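Local structure of D-mannose isomerase (Marinomonas mediterranea, 5X32) at residues A[34-39]-A[52-57]; A[57-62]-A[80-85]; A[322-327]-A[331-336]. The protein catalyses the reversible isomerisation of D-mannose to D-fructose and, less efficiently, that of D-lyxose to D-xylulose, but does not use D-glucose. One frame throughout, in Å; residues are numbered along the deposited sequence.

Interaction 1 (A[34-39]-A[52-57]); sequences FFQFFK and LVSSTR. With PO4 (phosphate ion), chain C.
The Q36 amide lies broadside to S54: S54 CB stands 3.3 Å from Q36 CD, almost straight above the amide plane. This contact joins the loop between helix 9-23 and strand 49-51 to the start of helix 52-69, in what is consistent with the (alpha/alpha)6 barrel of the N-acylglucosamine 2-epimerase family. The F34 ring meets the helix less squarely, its CE1 lying 4.3 Å from S55 O in an oblique approach, while F58 and F62 meet the same ring. The third flat group, the R57 guanidinium, has a bound phosphate at its edge.

Q36 CG stands beside its own backbone N (chi1 -65°) and the chain then runs extended, which carries the amide alongside the first turn. There Q36 NE2 gives S55 OG a 2.9 Å hydrogen bond that is weak, because its N-H...O angle is only 130°. The firmer hold is on the other amide atom, OE1, which accepts from H51 N. S54 OG turns elsewhere, bonding to G375 N. The S54 side chain is about 10 Å from that of H380, a catalytic proton donor/acceptor by similarity. R57 extends away from the loop toward the phosphate, probably a crystallisation component, which Y113 and H178 also bind; R57 NH2 reaches phosphate O4 at 3.4 Å, a weak bond with an angle of 138°.

Interaction 2 (A[57-62]-A[80-85]); sequences RFIFNF and HGIQYL. With PO4 (phosphate ion), chain C.
I59 presses its CD1 methyl against the backbone of G81, with I59 CD1 3.5 Å from G81 C, and this one side chain touches every residue of 80-85 that takes part. The same methyl meets the end of I82, I59 CD1 to I82 CD1 being 3.6 Å, and then L85, where I59 CD1 and L85 CD2 are 4.0 Å apart. I59 and I82 cross at about a right angle, and I82 CD1 also lies 3.7 Å from I59 CG2, the second branch. The reach of CD1 follows from the torsions: I59 CG1 stands beside the backbone N, and chi2 of 169° extends the chain toward the opposite helix.

G81, with no side chain, is consistent with the close approach of the backbones, G81 CA and I59 CA being 5.6 Å apart; a side chain at this position would probably crowd I59. The two segments belong to consecutive helices, 52-69 and 72-89, which form an alpha-hairpin of the kind that builds (alpha/alpha)6 barrels; their axes approach to 9.2 Å with their directions 161° apart.

Beyond this apolar cluster the contact is loose. F62 and Y84 both start toward the opposite segment, yet neither side chain touches it; F62 packs instead on Y74, A77 and A78 of helix 72-89 and meets the F34 ring. Q83, on the far flank of helix 72-89, is exposed to solvent, and H80 is partly so. I82 and L85 also touch helix 112-127, at A125 and Y122 respectively.

Interaction 3 (A[322-327]-A[331-336]); sequences WLLYKA and ETYYKQ
The backbone oxygen of E331, whose side chain reaches across to Y325, accepts two bonds from K335, one turn further along. K335 N bonds to E331 O at 2.9 Å, and K335 NZ curls back to the same E331 O at 3.2 Å, the two donors arriving from opposite faces of the carbonyl plane. The polar link between the helices is made by the glutamate's other end: Y325 OH donates to E331 OE2 over 2.9 Å, coming from above the carboxylate plane, 35° out of it. A bend at chi2 brings that carboxylate alongside the tyrosine.

Y325 CG is anti to the backbone N (chi1 168°), which sends the ring alongside Y334. Y334 CB sits over the centre of the Y325 ring, 3.7 Å from its centroid, in a CH-pi contact, while the two rings themselves meet only obliquely. Consecutive helices 311-328 and 331-347, joined by a very short connection, form a tight alpha-hairpin, consistent with the paired helices of an (alpha/alpha)6 barrel; the axes of the two segments come within 7.8 Å and run 156° apart. Replacing Y325 by an alanine would probably leave the E331 carboxylate without its hydroxyl partner and open a gap beneath Y334 CB.

On the more buried flank L324 CB lies over the Y333 ring, off-centre, 3.9 Å from its centroid, with the leucine's CD1 reaching the ring further along. Y333 OH is bonded to D280 OD1, which ties this hairpin to helix 271-286. On the other flank the W322 indole runs beside Y334, CZ3 of W322 lying 3.8 Å from CD1 of Y334, and W322 NE1 bonds to T391 OG1 near the C-terminus.

Interactions 1 and 2 are neighbours on helix 52-69, their centres 9 Å apart, and they share R57. The F34 ring belongs to the loop of interaction 1 and also meets interaction 2, where F34 CE1 packs against G81 CA, 3.3 Å away. The shared R57 bonds weakly to the bound phosphate, and its side chain also touches H380, one of the two histidines assigned as proton donor/acceptor by similarity. Interaction 3 lies on the opposite side of the chain's centre, away from those sites, with its centre 32 Å from that of interaction 1 and 33 Å from that of interaction 2. Its nearest atoms remain about 17 Å from interaction 1 and about 13 Å from interaction 2.

Interaction 1 (A[34-39]-A[52-57])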
loop_
_atom_site.group_PDB
_atom_site.type_symbol
_atom_site.label_atom_id
_atom_site.label_comp_id
_atom_site.label_asym_id
_atom_site.label_seq_id
_atom_site.Cartn_x
_atom_site.Cartn_y
_atom_site.Cartn_z
ATOM N N PHE A 34 0.375 -18.067 -4.881
ATOM C CA PHE A 34 1.417 -17.451 -5.682
ATOM C C PHE A 34 2.786 -17.660 -5.064
ATOM O O PHE A 34 2.934 -17.719 -3.841
ATOM C CB PHE A 34 1.158 -15.937 -5.844
ATOM C CG PHE A 34 -0.208 -15.610 -6.383
ATOM C CD1 PHE A 34 -1.226 -15.235 -5.532
ATOM C CD2 PHE A 34 -0.486 -15.716 -7.731
ATOM C CE1 PHE A 34 -2.493 -14.946 -6.018
ATOM C CE2 PHE A 34 -1.745 -15.434 -8.222
ATOM C CZ PHE A 34 -2.749 -15.050 -7.364
ATOM N N PHE A 35 3.788 -17.773 -5.920
ATOM C CA PHE A 35 5.168 -17.630 -5.479
ATOM C C PHE A 35 5.391 -16.156 -5.124
ATOM O O PHE A 35 4.758 -15.252 -5.697
ATOM C CB PHE A 35 6.151 -18.103 -6.561
ATOM C CG PHE A 35 5.958 -19.554 -6.980
ATOM C CD1 PHE A 35 6.299 -20.593 -6.123
ATOM C CD2 PHE A 35 5.419 -19.862 -8.218
ATOM C CE1 PHE A 35 6.124 -21.923 -6.502
ATOM C CE2 PHE A 35 5.238 -21.175 -8.602
ATOM C CZ PHE A 35 5.586 -22.212 -7.739
ATOM N N GLN A 36 6.230 -15.910 -4.128
ATOM C CA GLN A 36 6.287 -14.582 -3.549
ATOM C C GLN A 36 7.713 -14.024 -3.404
ATOM O O GLN A 36 7.932 -12.967 -2.792
ATOM C CB GLN A 36 5.567 -14.596 -2.195
ATOM C CG GLN A 36 4.068 -14.882 -2.316
ATOM C CD GLN A 36 3.341 -14.936 -0.971
ATOM O OE1 GLN A 36 3.945 -14.785 0.093
ATOM N NE2 GLN A 36 2.028 -15.085 -1.026
ATOM N N PHE A 37 8.671 -14.691 -4.035
ATOM C CA PHE A 37 10.060 -14.281 -3.907
ATOM C C PHE A 37 10.747 -14.315 -5.267
ATOM O O PHE A 37 11.118 -15.378 -5.772
ATOM C CB PHE A 37 10.805 -15.179 -2.917
ATOM C CG PHE A 37 10.430 -14.959 -1.469
ATOM C CD1 PHE A 37 9.285 -15.539 -0.931
ATOM C CD2 PHE A 37 11.258 -14.214 -0.630
ATOM C CE1 PHE A 37 8.960 -15.360 0.407
ATOM C CE2 PHE A 37 10.941 -14.026 0.709
ATOM C CZ PHE A 37 9.801 -14.601 1.230
ATOM N N PHE A 38 10.977 -13.137 -5.830
ATOM C CA PHE A 38 11.452 -13.060 -7.193
ATOM C C PHE A 38 12.785 -12.347 -7.288
ATOM O O PHE A 38 13.015 -11.306 -6.660
ATOM C CB PHE A 38 10.416 -12.349 -8.058
ATOM C CG PHE A 38 9.064 -12.986 -8.013
ATOM C CD1 PHE A 38 8.744 -14.028 -8.862
ATOM C CD2 PHE A 38 8.116 -12.561 -7.098
ATOM C CE1 PHE A 38 7.507 -14.629 -8.814
ATOM C CE2 PHE A 38 6.864 -13.154 -7.047
ATOM C CZ PHE A 38 6.566 -14.189 -7.909
ATOM N N LYS A 39 13.638 -12.915 -8.124
ATOM C CA LYS A 39 14.921 -12.347 -8.457
ATOM C C LYS A 39 14.696 -11.253 -9.494
ATOM O O LYS A 39 13.619 -11.177 -10.082
ATOM C CB LYS A 39 15.827 -13.460 -8.996
ATOM C CG LYS A 39 17.174 -13.553 -8.339
ATOM C CD LYS A 39 17.113 -14.119 -6.946
ATOM C CE LYS A 39 18.360 -13.702 -6.193
ATOM N NZ LYS A 39 18.534 -14.454 -4.936
ATOM N N LEU A 52 0.984 -13.421 4.063
ATOM C CA LEU A 52 -0.370 -12.960 3.838
ATOM C C LEU A 52 -0.386 -11.689 2.976
ATOM O O LEU A 52 -1.232 -11.561 2.083
ATOM C CB LEU A 52 -1.050 -12.690 5.177
ATOM C CG LEU A 52 -2.502 -12.242 5.131
ATOM C CD1 LEU A 52 -3.369 -13.362 4.508
ATOM C CD2 LEU A 52 -2.941 -11.855 6.513
ATOM N N VAL A 53 0.576 -10.788 3.201
ATOM C CA VAL A 53 0.604 -9.510 2.479
ATOM C C VAL A 53 0.834 -9.721 0.971
ATOM O O VAL A 53 0.184 -9.073 0.156
ATOM C CB VAL A 53 1.670 -8.532 3.082
ATOM C CG1 VAL A 53 1.798 -7.238 2.263
ATOM C CG2 VAL A 53 1.309 -8.189 4.510
ATOM N N SER A 54 1.690 -10.663 0.575
ATOM C CA SER A 54 1.814 -10.920 -0.864
ATOM C C SER A 54 0.633 -11.737 -1.395
ATOM O O SER A 54 0.205 -11.547 -2.544
ATOM C CB SER A 54 3.122 -11.643 -1.207
ATOM O OG SER A 54 4.257 -10.805 -1.051
ATOM N N SER A 55 0.074 -12.600 -0.550
ATOM C CA SER A 55 -1.077 -13.402 -0.962
ATOM C C SER A 55 -2.256 -12.509 -1.303
ATOM O O SER A 55 -2.939 -12.749 -2.294
ATOM C CB SER A 55 -1.481 -14.416 0.123
ATOM O OG SER A 55 -0.614 -15.537 0.138
ATOM N N THR A 56 -2.480 -11.464 -0.504
ATOM C CA THR A 56 -3.557 -10.526 -0.784
ATOM C C THR A 56 -3.167 -9.539 -1.882
ATOM O O THR A 56 -3.962 -9.237 -2.781
ATOM C CB THR A 56 -3.995 -9.750 0.501
ATOM O OG1 THR A 56 -2.878 -9.055 1.054
ATOM C CG2 THR A 56 -4.530 -10.688 1.574
ATOM N N ARG A 57 -1.932 -9.059 -1.846
ATOM C CA ARG A 57 -1.560 -8.013 -2.788
ATOM C C ARG A 57 -1.596 -8.541 -4.208
ATOM O O ARG A 57 -1.960 -7.793 -5.118
ATOM C CB ARG A 57 -0.180 -7.437 -2.465
ATOM C CG ARG A 57 -0.232 -6.427 -1.348
ATOM C CD ARG A 57 1.117 -5.800 -1.099
ATOM N NE ARG A 57 1.094 -5.000 0.116
ATOM C CZ ARG A 57 2.057 -4.155 0.463
ATOM N NH1 ARG A 57 3.100 -3.999 -0.337
ATOM N NH2 ARG A 57 1.974 -3.454 1.590
HETATM P P PO4 C . 3.586 0.366 4.014
HETATM O O1 PO4 C . 3.182 0.534 5.463
HETATM O O2 PO4 C . 5.092 0.535 3.895
HETATM O O3 PO4 C . 2.924 1.380 3.095
HETATM O O4 PO4 C . 3.135 -1.015 3.607
#

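Interaction 2 (A[57-62]-A[80-85])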
loop_
_atom_site.group_PDB
_atom_site.type_symbol
_atom_site.label_atom_id
_atom_site.label_comp_id
_atom_site.label_asym_id
_atom_site.label_seq_id
_atom_site.Cartn_x
_atom_site.Cartn_y
_atom_site.Cartn_z
ATOM N N ARG A 57 -1.932 -9.059 -1.846
ATOM C CA ARG A 57 -1.560 -8.013 -2.788
ATOM C C ARG A 57 -1.596 -8.541 -4.208
ATOM O O ARG A 57 -1.960 -7.793 -5.118
ATOM C CB ARG A 57 -0.180 -7.437 -2.465
ATOM C CG ARG A 57 -0.232 -6.427 -1.348
ATOM C CD ARG A 57 1.117 -5.800 -1.099
ATOM N NE ARG A 57 1.094 -5.000 0.116
ATOM C CZ ARG A 57 2.057 -4.155 0.463
ATOM N NH1 ARG A 57 3.100 -3.999 -0.337
ATOM N NH2 ARG A 57 1.974 -3.454 1.590
ATOM N N PHE A 58 -1.267 -9.825 -4.399
ATOM C CA PHE A 58 -1.321 -10.401 -5.751
ATOM C C PHE A 58 -2.765 -10.469 -6.236
ATOM O O PHE A 58 -3.050 -10.275 -7.427
ATOM C CB PHE A 58 -0.690 -11.794 -5.788
ATOM C CG PHE A 58 0.780 -11.781 -6.110
ATOM C CD1 PHE A 58 1.231 -11.282 -7.321
ATOM C CD2 PHE A 58 1.708 -12.254 -5.204
ATOM C CE1 PHE A 58 2.572 -11.265 -7.625
ATOM C CE2 PHE A 58 3.054 -12.245 -5.511
ATOM C CZ PHE A 58 3.485 -11.749 -6.721
ATOM N N ILE A 59 -3.677 -10.668 -5.293
ATOM C CA ILE A 59 -5.090 -10.646 -5.614
ATOM C C ILE A 59 -5.438 -9.268 -6.123
ATOM O O ILE A 59 -6.060 -9.141 -7.185
ATOM C CB ILE A 59 -5.958 -11.015 -4.405
ATOM C CG1 ILE A 59 -5.868 -12.531 -4.173
ATOM C CG2 ILE A 59 -7.412 -10.604 -4.639
ATOM C CD1 ILE A 59 -6.448 -12.994 -2.873
ATOM N N PHE A 60 -4.981 -8.238 -5.415
ATOM C CA PHE A 60 -5.145 -6.878 -5.916
ATOM C C PHE A 60 -4.583 -6.706 -7.343
ATOM O O PHE A 60 -5.250 -6.135 -8.214
ATOM C CB PHE A 60 -4.464 -5.882 -4.968
ATOM C CG PHE A 60 -4.501 -4.473 -5.457
ATOM C CD1 PHE A 60 -3.515 -3.987 -6.296
ATOM C CD2 PHE A 60 -5.548 -3.640 -5.110
ATOM C CE1 PHE A 60 -3.575 -2.688 -6.758
ATOM C CE2 PHE A 60 -5.605 -2.344 -5.568
ATOM C CZ PHE A 60 -4.620 -1.867 -6.386
ATOM N N ASN A 61 -3.368 -7.206 -7.572
ATOM C CA ASN A 61 -2.743 -7.131 -8.888
ATOM C C ASN A 61 -3.658 -7.635 -9.978
ATOM O O ASN A 61 -4.064 -6.893 -10.877
ATOM C CB ASN A 61 -1.472 -7.977 -8.953
ATOM C CG ASN A 61 -0.275 -7.318 -8.320
ATOM O OD1 ASN A 61 -0.398 -6.423 -7.468
ATOM N ND2 ASN A 61 0.916 -7.772 -8.731
ATOM N N PHE A 62 -4.015 -8.911 -9.870
ATOM C CA PHE A 62 -4.688 -9.571 -10.985
ATOM C C PHE A 62 -6.108 -9.055 -11.129
ATOM O O PHE A 62 -6.609 -8.918 -12.246
ATOM C CB PHE A 62 -4.666 -11.084 -10.805
ATOM C CG PHE A 62 -3.302 -11.678 -10.991
ATOM C CD1 PHE A 62 -2.688 -11.654 -12.231
ATOM C CD2 PHE A 62 -2.630 -12.249 -9.925
ATOM C CE1 PHE A 62 -1.431 -12.196 -12.415
ATOM C CE2 PHE A 62 -1.376 -12.780 -10.091
ATOM C CZ PHE A 62 -0.774 -12.763 -11.344
ATOM N N HIS A 80 -7.803 -17.792 -8.417
ATOM C CA HIS A 80 -6.834 -18.726 -7.874
ATOM C C HIS A 80 -6.284 -18.178 -6.542
ATOM O O HIS A 80 -6.222 -18.891 -5.519
ATOM C CB HIS A 80 -5.727 -18.959 -8.901
ATOM C CG HIS A 80 -4.635 -19.861 -8.427
ATOM N ND1 HIS A 80 -3.348 -19.787 -8.917
ATOM C CD2 HIS A 80 -4.628 -20.849 -7.503
ATOM C CE1 HIS A 80 -2.594 -20.689 -8.318
ATOM N NE2 HIS A 80 -3.347 -21.350 -7.457
ATOM N N GLY A 81 -5.969 -16.884 -6.543
ATOM C CA GLY A 81 -5.473 -16.225 -5.354
ATOM C C GLY A 81 -6.459 -16.232 -4.213
ATOM O O GLY A 81 -6.091 -16.547 -3.082
ATOM N N ILE A 82 -7.716 -15.916 -4.511
ATOM C CA ILE A 82 -8.760 -15.930 -3.496
ATOM C C ILE A 82 -8.895 -17.328 -2.878
ATOM O O ILE A 82 -9.058 -17.474 -1.659
ATOM C CB ILE A 82 -10.110 -15.511 -4.075
ATOM C CG1 ILE A 82 -10.054 -14.087 -4.608
ATOM C CG2 ILE A 82 -11.168 -15.570 -2.997
ATOM C CD1 ILE A 82 -9.944 -13.052 -3.504
ATOM N N GLN A 83 -8.797 -18.354 -3.716
ATOM C CA GLN A 83 -8.895 -19.723 -3.228
ATOM C C GLN A 83 -7.779 -19.990 -2.231
ATOM O O GLN A 83 -8.027 -20.491 -1.129
ATOM C CB GLN A 83 -8.845 -20.720 -4.389
ATOM C CG GLN A 83 -10.135 -20.784 -5.176
ATOM C CD GLN A 83 -9.997 -21.584 -6.455
ATOM O OE1 GLN A 83 -8.995 -22.271 -6.672
ATOM N NE2 GLN A 83 -11.003 -21.487 -7.322
ATOM N N TYR A 84 -6.555 -19.621 -2.595
ATOM C CA TYR A 84 -5.436 -19.831 -1.673
ATOM C C TYR A 84 -5.633 -19.049 -0.377
ATOM O O TYR A 84 -5.244 -19.490 0.710
ATOM C CB TYR A 84 -4.135 -19.392 -2.296
ATOM C CG TYR A 84 -2.918 -19.788 -1.508
ATOM C CD1 TYR A 84 -2.443 -21.086 -1.536
ATOM C CD2 TYR A 84 -2.267 -18.864 -0.693
ATOM C CE1 TYR A 84 -1.319 -21.446 -0.818
ATOM C CE2 TYR A 84 -1.151 -19.214 0.035
ATOM C CZ TYR A 84 -0.677 -20.504 -0.030
ATOM O OH TYR A 84 0.436 -20.849 0.702
ATOM N N LEU A 85 -6.213 -17.865 -0.504
ATOM C CA LEU A 85 -6.405 -17.021 0.656
ATOM C C LEU A 85 -7.308 -17.743 1.633
ATOM O O LEU A 85 -6.981 -17.881 2.813
ATOM C CB LEU A 85 -6.996 -15.663 0.253
ATOM C CG LEU A 85 -7.288 -14.698 1.403
ATOM C CD1 LEU A 85 -6.038 -14.409 2.225
ATOM C CD2 LEU A 85 -7.872 -13.398 0.865
HETATM P P PO4 C . 3.586 0.366 4.014
HETATM O O1 PO4 C . 3.182 0.534 5.463
HETATM O O2 PO4 C . 5.092 0.535 3.895
HETATM O O3 PO4 C . 2.924 1.380 3.095
HETATM O O4 PO4 C . 3.135 -1.015 3.607
#

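Interaction 3 (A[322-327]-A[331-336])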
loop_
_atom_site.group_PDB
_atom_site.type_symbol
_atom_site.label_atom_id
_atom_site.label_comp_id
_atom_site.label_asym_id
_atom_site.label_seq_id
_atom_site.Cartn_x
_atom_site.Cartn_y
_atom_site.Cartn_z
ATOM N N TRP A 322 0.145 13.747 -8.210
ATOM C CA TRP A 322 -0.807 13.905 -9.305
ATOM C C TRP A 322 -2.139 14.389 -8.794
ATOM O O TRP A 322 -2.766 15.262 -9.403
ATOM C CB TRP A 322 -1.017 12.618 -10.089
ATOM C CG TRP A 322 -1.871 12.867 -11.298
ATOM C CD1 TRP A 322 -3.178 12.528 -11.461
ATOM C CD2 TRP A 322 -1.486 13.568 -12.488
ATOM N NE1 TRP A 322 -3.624 12.944 -12.694
ATOM C CE2 TRP A 322 -2.603 13.587 -13.342
ATOM C CE3 TRP A 322 -0.299 14.164 -12.919
ATOM C CZ2 TRP A 322 -2.570 14.180 -14.599
ATOM C CZ3 TRP A 322 -0.269 14.754 -14.165
ATOM C CH2 TRP A 322 -1.395 14.758 -14.991
ATOM N N LEU A 323 -2.579 13.805 -7.686
ATOM C CA LEU A 323 -3.850 14.207 -7.108
ATOM C C LEU A 323 -3.794 15.669 -6.691
ATOM O O LEU A 323 -4.710 16.426 -6.960
ATOM C CB LEU A 323 -4.216 13.308 -5.916
ATOM C CG LEU A 323 -4.478 11.867 -6.377
ATOM C CD1 LEU A 323 -4.782 10.925 -5.223
ATOM C CD2 LEU A 323 -5.596 11.864 -7.391
ATOM N N LEU A 324 -2.676 16.067 -6.109
ATOM C CA LEU A 324 -2.485 17.432 -5.652
ATOM C C LEU A 324 -2.539 18.404 -6.817
ATOM O O LEU A 324 -3.077 19.520 -6.712
ATOM C CB LEU A 324 -1.146 17.536 -4.942
ATOM C CG LEU A 324 -1.242 17.136 -3.482
ATOM C CD1 LEU A 324 0.145 17.172 -2.929
ATOM C CD2 LEU A 324 -2.161 18.120 -2.735
ATOM N N TYR A 325 -2.006 17.960 -7.946
ATOM C CA TYR A 325 -1.968 18.821 -9.103
ATOM C C TYR A 325 -3.380 18.938 -9.673
ATOM O O TYR A 325 -3.783 20.023 -10.107
ATOM C CB TYR A 325 -0.972 18.309 -10.144
ATOM C CG TYR A 325 -1.119 19.014 -11.464
ATOM C CD1 TYR A 325 -0.874 20.380 -11.580
ATOM C CD2 TYR A 325 -1.560 18.329 -12.583
ATOM C CE1 TYR A 325 -1.039 21.036 -12.787
ATOM C CE2 TYR A 325 -1.726 18.970 -13.784
ATOM C CZ TYR A 325 -1.466 20.321 -13.888
ATOM O OH TYR A 325 -1.639 20.950 -15.098
ATOM N N LYS A 326 -4.152 17.847 -9.655
ATOM C CA LYS A 326 -5.529 17.951 -10.137
ATOM C C LYS A 326 -6.358 18.845 -9.215
ATOM O O LYS A 326 -7.195 19.619 -9.677
ATOM C CB LYS A 326 -6.198 16.584 -10.275
ATOM C CG LYS A 326 -5.476 15.625 -11.189
ATOM C CD LYS A 326 -5.380 16.176 -12.607
ATOM C CE LYS A 326 -6.720 16.201 -13.317
ATOM N NZ LYS A 326 -6.563 16.782 -14.685
ATOM N N ALA A 327 -6.112 18.734 -7.915
ATOM C CA ALA A 327 -6.870 19.467 -6.905
ATOM C C ALA A 327 -6.588 20.964 -6.896
ATOM O O ALA A 327 -7.476 21.762 -6.628
ATOM C CB ALA A 327 -6.566 18.899 -5.538
ATOM N N GLU A 331 1.165 24.200 -10.681
ATOM C CA GLU A 331 2.080 23.489 -11.586
ATOM C C GLU A 331 3.310 22.964 -10.870
ATOM O O GLU A 331 4.070 22.155 -11.418
ATOM C CB GLU A 331 2.511 24.384 -12.740
ATOM C CG GLU A 331 1.430 24.559 -13.773
ATOM C CD GLU A 331 1.388 23.407 -14.741
ATOM O OE1 GLU A 331 2.468 22.832 -15.009
ATOM O OE2 GLU A 331 0.278 23.056 -15.210
ATOM N N THR A 332 3.481 23.398 -9.631
ATOM C CA THR A 332 4.511 22.843 -8.770
ATOM C C THR A 332 4.366 21.326 -8.645
ATOM O O THR A 332 5.347 20.576 -8.775
ATOM C CB THR A 332 4.435 23.471 -7.377
ATOM O OG1 THR A 332 4.710 24.868 -7.494
ATOM C CG2 THR A 332 5.442 22.832 -6.439
ATOM N N TYR A 333 3.138 20.871 -8.402
ATOM C CA TYR A 333 2.925 19.459 -8.163
ATOM C C TYR A 333 3.109 18.687 -9.464
ATOM O O TYR A 333 3.686 17.608 -9.460
ATOM C CB TYR A 333 1.539 19.217 -7.559
ATOM C CG TYR A 333 1.405 19.870 -6.213
ATOM C CD1 TYR A 333 2.274 19.537 -5.184
ATOM C CD2 TYR A 333 0.449 20.865 -5.973
ATOM C CE1 TYR A 333 2.180 20.140 -3.951
ATOM C CE2 TYR A 333 0.348 21.475 -4.734
ATOM C CZ TYR A 333 1.220 21.105 -3.728
ATOM O OH TYR A 333 1.168 21.688 -2.484
ATOM N N TYR A 334 2.684 19.258 -10.584
ATOM C CA TYR A 334 2.929 18.607 -11.861
ATOM C C TYR A 334 4.428 18.404 -12.043
ATOM O O TYR A 334 4.882 17.290 -12.339
ATOM C CB TYR A 334 2.355 19.432 -13.011
ATOM C CG TYR A 334 2.611 18.848 -14.380
ATOM C CD1 TYR A 334 1.883 17.762 -14.850
ATOM C CD2 TYR A 334 3.617 19.368 -15.193
ATOM C CE1 TYR A 334 2.136 17.225 -16.116
ATOM C CE2 TYR A 334 3.878 18.841 -16.443
ATOM C CZ TYR A 334 3.141 17.766 -16.903
ATOM O OH TYR A 334 3.406 17.245 -18.150
ATOM N N LYS A 335 5.198 19.471 -11.832
ATOM C CA LYS A 335 6.646 19.390 -11.988
ATOM C C LYS A 335 7.257 18.337 -11.074
ATOM O O LYS A 335 8.217 17.650 -11.457
ATOM C CB LYS A 335 7.294 20.736 -11.741
ATOM C CG LYS A 335 7.379 21.556 -13.009
ATOM C CD LYS A 335 8.115 22.872 -12.813
ATOM C CE LYS A 335 7.160 23.889 -12.278
ATOM N NZ LYS A 335 6.001 23.908 -13.213
ATOM N N GLN A 336 6.713 18.213 -9.866
ATOM C CA GLN A 336 7.258 17.260 -8.906
ATOM C C GLN A 336 6.918 15.821 -9.280
ATOM O O GLN A 336 7.700 14.901 -9.047
ATOM C CB GLN A 336 6.766 17.588 -7.505
ATOM C CG GLN A 336 7.539 18.719 -6.886
ATOM C CD GLN A 336 6.876 19.268 -5.653
ATOM O OE1 GLN A 336 5.647 19.257 -5.538
ATOM N NE2 GLN A 336 7.681 19.704 -4.694
#